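Local coordinates for putative ribose operon repressor (Burkholderia thailandensis, PDB 3EGC), which probably acts as a DNA-binding transcriptional repressor of the LacI family, with a core resembling the periplasmic sugar-binding proteins, at residues Gly12-Asp17 against Ala44-Asp49; Thr115-Leu120 against Ala189-Ser194; Val219-Leu224 against Val237-Arg242. All blocks are in the same frame, centred on the assembly; numbering follows the deposited sequence.

Contact 1. Residues Gly12-Asp17 against Ala44-Asp49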
loop_
_atom_site.group_PDB
_atom_site.type_symbol
_atom_site.label_atom_id
_atom_site.label_comp_id
_atom_site.label_asym_id
_atom_site.label_seq_id
_atom_site.Cartn_x
_atom_site.Cartn_y
_atom_site.Cartn_z
ATOM N N GLY A 12 6.283 -19.532 3.433
ATOM C CA GLY A 12 5.214 -18.826 4.137
ATOM C C GLY A 12 5.628 -17.374 4.326
ATOM O O GLY A 12 6.745 -17.143 4.770
ATOM N N LEU A 13 4.789 -16.411 3.919
ATOM C CA LEU A 13 5.064 -15.001 4.171
ATOM C C LEU A 13 4.019 -14.485 5.142
ATOM O O LEU A 13 2.810 -14.603 4.901
ATOM C CB LEU A 13 5.048 -14.158 2.912
ATOM C CG LEU A 13 5.080 -12.639 3.093
ATOM C CD1 LEU A 13 6.363 -12.143 3.823
ATOM C CD2 LEU A 13 4.918 -11.872 1.764
ATOM N N ILE A 14 4.481 -14.052 6.286
ATOM C CA ILE A 14 3.581 -13.612 7.326
ATOM C C ILE A 14 3.930 -12.183 7.598
ATOM O O ILE A 14 5.033 -11.883 7.913
ATOM C CB ILE A 14 3.707 -14.469 8.626
ATOM C CG1 ILE A 14 3.260 -15.908 8.336
ATOM C CG2 ILE A 14 2.898 -13.809 9.803
ATOM C CD1 ILE A 14 3.448 -16.933 9.512
ATOM N N VAL A 15 2.971 -11.306 7.445
ATOM C CA VAL A 15 3.220 -9.907 7.491
ATOM C C VAL A 15 2.347 -9.257 8.567
ATOM O O VAL A 15 1.162 -9.556 8.662
ATOM C CB VAL A 15 2.958 -9.351 6.067
ATOM C CG1 VAL A 15 2.357 -7.976 6.069
ATOM C CG2 VAL A 15 4.251 -9.440 5.232
ATOM N N SER A 16 2.903 -8.314 9.329
ATOM C CA SER A 16 2.160 -7.663 10.376
ATOM C C SER A 16 1.062 -6.668 9.881
ATOM O O SER A 16 0.030 -6.439 10.603
ATOM C CB SER A 16 3.113 -6.967 11.301
ATOM O OG SER A 16 4.084 -6.211 10.567
ATOM N N ASP A 17 1.243 -6.090 8.682
ATOM C CA ASP A 17 0.194 -5.251 8.146
ATOM C C ASP A 17 0.235 -5.031 6.619
ATOM O O ASP A 17 0.790 -4.046 6.162
ATOM C CB ASP A 17 0.146 -3.903 8.885
ATOM C CG ASP A 17 -0.999 -3.057 8.446
ATOM O OD1 ASP A 17 -1.843 -3.530 7.631
ATOM O OD2 ASP A 17 -1.060 -1.893 8.882
ATOM N N ALA A 44 -0.090 -14.636 4.812
ATOM C CA ALA A 44 -0.929 -14.377 5.941
ATOM C C ALA A 44 -0.738 -12.930 6.384
ATOM O O ALA A 44 0.373 -12.342 6.304
ATOM C CB ALA A 44 -0.667 -15.338 7.028
ATOM N N ASN A 45 -1.837 -12.348 6.810
ATOM C CA ASN A 45 -1.824 -10.972 7.325
ATOM C C ASN A 45 -2.313 -10.968 8.744
ATOM O O ASN A 45 -3.385 -11.413 8.957
ATOM C CB ASN A 45 -2.715 -10.042 6.478
ATOM C CG ASN A 45 -2.734 -8.602 7.020
ATOM O OD1 ASN A 45 -1.694 -8.023 7.324
ATOM N ND2 ASN A 45 -3.904 -8.040 7.134
ATOM N N THR A 46 -1.526 -10.455 9.683
ATOM C CA THR A 46 -1.847 -10.568 11.126
ATOM C C THR A 46 -2.487 -9.344 11.694
ATOM O O THR A 46 -3.033 -9.420 12.757
ATOM C CB THR A 46 -0.586 -10.858 12.020
ATOM O OG1 THR A 46 0.265 -9.699 12.096
ATOM C CG2 THR A 46 0.190 -12.029 11.510
ATOM N N ALA A 47 -2.407 -8.216 10.996
ATOM C CA ALA A 47 -2.894 -6.934 11.510
ATOM C C ALA A 47 -2.374 -6.648 12.911
ATOM O O ALA A 47 -3.102 -6.118 13.717
ATOM C CB ALA A 47 -4.430 -6.830 11.480
ATOM N N GLU A 48 -1.109 -6.990 13.144
ATOM C CA GLU A 48 -0.349 -6.603 14.353
ATOM C C GLU A 48 -0.877 -7.326 15.595
ATOM O O GLU A 48 -0.745 -6.837 16.708
ATOM C CB GLU A 48 -0.325 -5.087 14.570
ATOM C CG GLU A 48 0.485 -4.302 13.563
ATOM C CD GLU A 48 2.014 -4.396 13.743
ATOM O OE1 GLU A 48 2.477 -4.821 14.825
ATOM O OE2 GLU A 48 2.755 -4.033 12.787
ATOM N N ASP A 49 -1.509 -8.480 15.373
ATOM C CA ASP A 49 -1.990 -9.325 16.449
ATOM C C ASP A 49 -1.064 -10.561 16.588
ATOM O O ASP A 49 -1.019 -11.427 15.721
ATOM C CB ASP A 49 -3.423 -9.736 16.151
ATOM C CG ASP A 49 -4.071 -10.551 17.301
ATOM O OD1 ASP A 49 -5.156 -11.122 17.094
ATOM O OD2 ASP A 49 -3.516 -10.618 18.415
#

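Contact 2. Residues Thr115-Leu120 against Ala189-Ser194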
loop_
_atom_site.group_PDB
_atom_site.type_symbol
_atom_site.label_atom_id
_atom_site.label_comp_id
_atom_site.label_asym_id
_atom_site.label_seq_id
_atom_site.Cartn_x
_atom_site.Cartn_y
_atom_site.Cartn_z
ATOM N N THR A 115 20.917 11.171 9.926
ATOM C CA THR A 115 21.077 11.967 8.731
ATOM C C THR A 115 19.888 12.930 8.581
ATOM O O THR A 115 20.088 14.095 8.306
ATOM C CB THR A 115 21.206 11.110 7.452
ATOM O OG1 THR A 115 22.350 10.271 7.546
ATOM C CG2 THR A 115 21.354 11.995 6.160
ATOM N N ALA A 116 18.659 12.440 8.818
ATOM C CA ALA A 116 17.496 13.301 8.670
ATOM C C ALA A 116 17.467 14.409 9.712
ATOM O O ALA A 116 17.130 15.558 9.438
ATOM C CB ALA A 116 16.252 12.491 8.700
ATOM N N VAL A 117 17.817 14.061 10.941
ATOM C CA VAL A 117 17.857 15.090 11.995
ATOM C C VAL A 117 18.988 16.108 11.788
ATOM O O VAL A 117 18.836 17.271 12.118
ATOM C CB VAL A 117 17.892 14.454 13.373
ATOM C CG1 VAL A 117 18.273 15.484 14.477
ATOM C CG2 VAL A 117 16.544 13.732 13.649
ATOM N N GLU A 118 20.109 15.668 11.231
ATOM C CA GLU A 118 21.248 16.559 10.982
ATOM C C GLU A 118 20.928 17.566 9.914
ATOM O O GLU A 118 21.438 18.700 9.926
ATOM C CB GLU A 118 22.466 15.770 10.537
ATOM C CG GLU A 118 23.028 14.875 11.616
ATOM C CD GLU A 118 24.362 14.260 11.208
ATOM O OE1 GLU A 118 24.435 13.687 10.108
ATOM O OE2 GLU A 118 25.335 14.338 11.998
ATOM N N TYR A 119 20.101 17.126 8.972
ATOM C CA TYR A 119 19.537 18.001 8.015
ATOM C C TYR A 119 18.665 19.093 8.644
ATOM O O TYR A 119 18.725 20.247 8.223
ATOM C CB TYR A 119 18.729 17.195 7.010
ATOM C CG TYR A 119 17.885 18.028 6.075
ATOM C CD1 TYR A 119 18.393 18.468 4.892
ATOM C CD2 TYR A 119 16.621 18.408 6.413
ATOM C CE1 TYR A 119 17.616 19.223 3.984
ATOM C CE2 TYR A 119 15.849 19.153 5.550
ATOM C CZ TYR A 119 16.356 19.538 4.339
ATOM O OH TYR A 119 15.604 20.301 3.493
ATOM N N LEU A 120 17.843 18.738 9.620
ATOM C CA LEU A 120 17.023 19.707 10.327
ATOM C C LEU A 120 17.862 20.719 11.104
ATOM O O LEU A 120 17.527 21.891 11.186
ATOM C CB LEU A 120 16.094 18.985 11.250
ATOM C CG LEU A 120 14.864 18.365 10.626
ATOM C CD1 LEU A 120 14.174 17.573 11.718
ATOM C CD2 LEU A 120 13.955 19.432 10.064
ATOM N N ALA A 189 10.646 21.413 14.866
ATOM C CA ALA A 189 10.780 20.311 13.933
ATOM C C ALA A 189 10.592 18.952 14.653
ATOM O O ALA A 189 10.765 18.833 15.872
ATOM C CB ALA A 189 12.094 20.378 13.246
ATOM N N LEU A 190 10.197 17.955 13.874
ATOM C CA LEU A 190 9.942 16.628 14.363
ATOM C C LEU A 190 10.610 15.656 13.404
ATOM O O LEU A 190 10.587 15.877 12.170
ATOM C CB LEU A 190 8.422 16.360 14.369
ATOM C CG LEU A 190 7.532 16.523 15.630
ATOM C CD1 LEU A 190 8.254 17.145 16.885
ATOM C CD2 LEU A 190 6.163 17.141 15.324
ATOM N N LEU A 191 11.204 14.600 13.967
ATOM C CA LEU A 191 11.445 13.411 13.222
ATOM C C LEU A 191 10.203 12.516 13.417
ATOM O O LEU A 191 9.776 12.288 14.577
ATOM C CB LEU A 191 12.667 12.683 13.765
ATOM C CG LEU A 191 13.029 11.285 13.250
ATOM C CD1 LEU A 191 13.393 11.212 11.739
ATOM C CD2 LEU A 191 14.133 10.594 14.109
ATOM N N THR A 192 9.658 11.990 12.330
ATOM C CA THR A 192 8.615 10.981 12.450
ATOM C C THR A 192 9.114 9.636 11.932
ATOM O O THR A 192 9.744 9.586 10.874
ATOM C CB THR A 192 7.342 11.379 11.690
ATOM O OG1 THR A 192 7.715 11.771 10.361
ATOM C CG2 THR A 192 6.625 12.604 12.408
ATOM N N SER A 193 8.838 8.566 12.665
ATOM C CA SER A 193 9.440 7.307 12.367
ATOM C C SER A 193 8.817 6.456 11.226
ATOM O O SER A 193 9.361 5.461 10.889
ATOM C CB SER A 193 9.582 6.489 13.649
ATOM O OG SER A 193 8.334 6.116 14.141
ATOM N N SER A 194 7.704 6.873 10.635
ATOM C CA SER A 194 7.179 6.243 9.414
ATOM C C SER A 194 6.117 7.137 8.815
ATOM O O SER A 194 5.703 8.120 9.449
ATOM C CB SER A 194 6.574 4.862 9.711
ATOM O OG SER A 194 5.437 4.990 10.541
#

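Contact 3. Residues Val219-Leu224 against Val237-Arg242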
loop_
_atom_site.group_PDB
_atom_site.type_symbol
_atom_site.label_atom_id
_atom_site.label_comp_id
_atom_site.label_asym_id
_atom_site.label_seq_id
_atom_site.Cartn_x
_atom_site.Cartn_y
_atom_site.Cartn_z
ATOM N N VAL A 219 10.779 15.637 9.157
ATOM C CA VAL A 219 11.447 14.658 8.299
ATOM C C VAL A 219 10.870 13.304 8.703
ATOM O O VAL A 219 10.571 13.103 9.868
ATOM C CB VAL A 219 13.000 14.693 8.430
ATOM C CG1 VAL A 219 13.507 15.992 7.915
ATOM C CG2 VAL A 219 13.474 14.487 9.973
ATOM N N SER A 220 10.734 12.403 7.738
ATOM C CA SER A 220 10.031 11.172 7.919
ATOM C C SER A 220 10.819 10.011 7.315
ATOM O O SER A 220 11.589 10.226 6.378
ATOM C CB SER A 220 8.669 11.261 7.233
ATOM O OG SER A 220 7.901 10.077 7.416
ATOM N N PHE A 221 10.623 8.795 7.844
ATOM C CA PHE A 221 10.966 7.579 7.105
ATOM C C PHE A 221 9.856 7.214 6.092
ATOM O O PHE A 221 8.705 7.579 6.273
ATOM C CB PHE A 221 11.176 6.364 8.025
ATOM C CG PHE A 221 12.551 6.306 8.680
ATOM C CD1 PHE A 221 13.385 5.242 8.421
ATOM C CD2 PHE A 221 12.960 7.276 9.611
ATOM C CE1 PHE A 221 14.621 5.130 9.029
ATOM C CE2 PHE A 221 14.202 7.194 10.229
ATOM C CZ PHE A 221 15.045 6.134 9.956
ATOM N N ASP A 222 10.237 6.473 5.041
ATOM C CA ASP A 222 9.316 6.095 3.984
ATOM C C ASP A 222 9.128 7.201 2.952
ATOM O O ASP A 222 8.753 8.345 3.275
ATOM C CB ASP A 222 7.980 5.661 4.560
ATOM C CG ASP A 222 8.122 4.518 5.520
ATOM O OD1 ASP A 222 9.016 3.636 5.259
ATOM O OD2 ASP A 222 7.399 4.546 6.536
ATOM N N ASN A 223 9.332 6.843 1.697
ATOM C CA ASN A 223 9.284 7.807 0.617
ATOM C C ASN A 223 7.982 7.655 -0.152
ATOM O O ASN A 223 7.890 6.846 -1.072
ATOM C CB ASN A 223 10.482 7.564 -0.337
ATOM C CG ASN A 223 10.562 8.576 -1.431
ATOM O OD1 ASN A 223 9.777 9.536 -1.460
ATOM N ND2 ASN A 223 11.562 8.427 -2.308
ATOM N N LEU A 224 6.971 8.417 0.239
ATOM C CA LEU A 224 5.693 8.397 -0.408
ATOM C C LEU A 224 5.567 9.642 -1.306
ATOM O O LEU A 224 5.891 10.733 -0.877
ATOM C CB LEU A 224 4.617 8.418 0.689
ATOM C CG LEU A 224 4.197 7.177 1.555
ATOM C CD1 LEU A 224 3.127 6.376 0.875
ATOM C CD2 LEU A 224 5.385 6.233 1.882
ATOM N N VAL A 237 13.563 9.654 4.670
ATOM C CA VAL A 237 14.506 8.575 4.552
ATOM C C VAL A 237 13.841 7.397 3.840
ATOM O O VAL A 237 12.942 6.725 4.387
ATOM C CB VAL A 237 15.258 8.235 5.888
ATOM C CG1 VAL A 237 14.448 8.547 7.081
ATOM C CG2 VAL A 237 15.794 6.760 5.887
ATOM N N GLU A 238 14.241 7.204 2.593
ATOM C CA GLU A 238 13.718 6.123 1.804
ATOM C C GLU A 238 14.283 4.805 2.259
ATOM O O GLU A 238 15.486 4.671 2.428
ATOM C CB GLU A 238 14.007 6.342 0.312
ATOM C CG GLU A 238 13.510 5.235 -0.594
ATOM C CD GLU A 238 13.884 5.479 -2.017
ATOM O OE1 GLU A 238 14.846 4.822 -2.515
ATOM O OE2 GLU A 238 13.221 6.352 -2.639
ATOM N N GLN A 239 13.395 3.834 2.453
ATOM C CA GLN A 239 13.810 2.476 2.784
ATOM C C GLN A 239 13.816 1.659 1.502
ATOM O O GLN A 239 12.927 1.871 0.678
ATOM C CB GLN A 239 12.883 1.871 3.821
ATOM C CG GLN A 239 13.001 2.529 5.148
ATOM C CD GLN A 239 12.325 1.703 6.255
ATOM O OE1 GLN A 239 12.937 0.788 6.821
ATOM N NE2 GLN A 239 11.051 2.003 6.528
ATOM N N PRO A 240 14.787 0.718 1.347
ATOM C CA PRO A 240 14.818 -0.182 0.183
ATOM C C PRO A 240 13.803 -1.355 0.329
ATOM O O PRO A 240 14.165 -2.538 0.385
ATOM C CB PRO A 240 16.268 -0.703 0.201
ATOM C CG PRO A 240 16.587 -0.784 1.685
ATOM C CD PRO A 240 15.768 0.318 2.367
ATOM N N THR A 241 12.535 -1.019 0.353
ATOM C CA THR A 241 11.482 -2.019 0.676
ATOM C C THR A 241 11.481 -3.251 -0.171
ATOM O O THR A 241 11.429 -4.357 0.349
ATOM C CB THR A 241 10.070 -1.410 0.566
ATOM O OG1 THR A 241 9.905 -0.783 -0.742
ATOM C CG2 THR A 241 9.875 -0.382 1.604
ATOM N N ARG A 242 11.542 -3.072 -1.475
ATOM C CA ARG A 242 11.626 -4.211 -2.377
ATOM C C ARG A 242 12.845 -5.100 -2.173
ATOM O O ARG A 242 12.734 -6.313 -2.164
ATOM C CB ARG A 242 11.508 -3.731 -3.853
ATOM C CG ARG A 242 10.038 -3.657 -4.289
ATOM C CD ARG A 242 9.823 -2.659 -5.483
ATOM N NE ARG A 242 10.047 -1.280 -5.057
ATOM C CZ ARG A 242 9.141 -0.297 -5.097
ATOM N NH1 ARG A 242 7.925 -0.507 -5.602
ATOM N NH2 ARG A 242 9.485 0.924 -4.655
HETATM O O HOH W 1 10.461 3.877 1.459
#

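Contact 1. Residues Gly12-Asp17 against Ala44-Asp49
I14 and V15 pair in parallel with A44 and N45 at the C-terminal ends of two neighbouring strands. A44 N donates to L13 O at 2.9 Å. V15 N donates to A44 O at 3.0 Å. One step on, T46 N donates to V15 O at 3.0 Å, with an N-H...O angle of 163°, and continues the ladder into the loop.

The T46 side chain fills the corner there. T46 CB lies 4.0 Å from V15 O. From CB, one branch goes to the isoleucine: T46 CG2 meets I14 CG2 at 3.7 Å, and the two side chains cross at about a right angle. On the other branch, T46 OG1 comes 3.3 Å from S16 CA. A chi1 of 71° also puts OG1 where it accepts from E48 N, an ST turn, and OG1 has a further hydrogen bond with S73 OG. Residues T46 to D49 form a type I' turn. In this turn E48 N makes a weak bond to S16 O, and the bent side chain brings E48 OE2 to 3.3 Å from S16 CB.

N45 extends with CG anti to its backbone N (chi1 179°). N45 OD1 lies 3.5 Å from D17 CA and accepts from I18 N, so it bonds to the loop that follows strand 10-15.

The pair belongs to a beta-alpha-beta unit. V15, on the N45 face, packs on F23 of the connecting helix 21-36. I14 and A44, on the other face, pack on F60 of helix 50-62. Strand 67-70 flanks strand 10-15, and N45 N bonds to E31 of the second subunit.

Contact 2. Residues Thr115-Leu120 against Ala189-Ser194
A189 places its CB in the fork of L120. L120 CD1 and L120 CD2 each lie 3.8 Å from A189 CB. L120 reaches the strand with CG anti to its carbonyl carbon (chi1 -79°).

L190 turns its side chain away from the helix and meets it with its backbone. L120 CD1 is 4.0 Å from L190 O. That strand residue also makes backbone hydrogen bonds with E217 and V219 of the next strand.

L191 points back at the helix. V117 CG2 lies 4.0 Å from L191 CB and 4.0 Å from L191 CD2, so one methyl touches both the root of L191 and one of its two branch tips. The two side chains cross at about a right angle. The other branch, L191 CD1, approaches A116 CB at a looser 4.4 Å. F147 of helix 138-153 touches both V117 and L191 and adds a third element to the cluster.

T192 ends the strand, with OG1 bonded to T198 OG1 and V219 O, and S194 is the N-cap of helix 195-208.

The 115-120 part of helix 109-122 runs nearly antiparallel to strand 189-192 (169°), with the axes of these short pieces 9.2 Å apart. This is the helix-on-sheet layering of an alpha/beta domain. No hydrogen bond crosses the interface. Small and branched aliphatic groups meet in a buried layer, so the contact rests on dispersion and the exclusion of water.

Contact 3. Residues Val219-Leu224 against Val237-Arg242
Strand 217-221 pairs in parallel with 236-238, and from the second of these the chain goes on to the other lobe, probably one of the hinge crossings of this periplasmic-binding-protein fold. F221 and V237 form the bridge. V237 N donates to S220 O at 2.7 Å, and D222 N donates to V237 O at 2.8 Å. V237 CG1 lies over one face of the F221 ring in a CH-pi contact, although its modelled closeness is doubtful. CG of Q239 stands at the ring edge. R143 makes a cation-pi contact with the same ring.

Beyond the strands, polar side chains join the two segments. Q239 NE2 donates to D222 OD1 at 2.9 Å. The donor arrives on the syn side, 22° out of the carboxylate plane. D222 OD2 accepts from H195 N at the start of helix 195-208, and Q239 OE1 bonds to S107 OG.

N223 holds CG anti to its backbone N (chi1 -176°), which turns its amide to E238. N223 ND2 meets the anti lone pair of E238 OE2 at 2.7 Å, and the two flat groups lie 19° from coplanar. A water accepts from N223 N at 3.2 Å and from Q239 N at 3.1 Å.

Both carboxylates use both oxygens. D222 is bonded by an amide and a helix N terminus. E238 is gripped by an amide and the R270 salt bridge, surroundings that would be expected to favour its charged form.

Overall arrangement
The three contacts follow in series along the chain, and none nests in or crosses another. Contact 1 closes first, joining the first two strands around helix 21-36 in the N-terminal lobe. Contact 2 spans 68 residues and lays helix 109-122 on strand 189-192 in the other lobe. Contact 3 closes the shortest loop, 12 residues, and then leads into helix 241-257. Contacts 2 and 3 touch, because strands 189-192 and 217-221 are neighbours: T192 N probably bonds to V219 O. Their centres are 12 Å apart. Contact 1 is centred about 28 Å from the centre of contact 2, on the opposite side of the chain's centre. F22 of helix 21-36 touches D222 and Q239, bringing contact 3 to the first lobe.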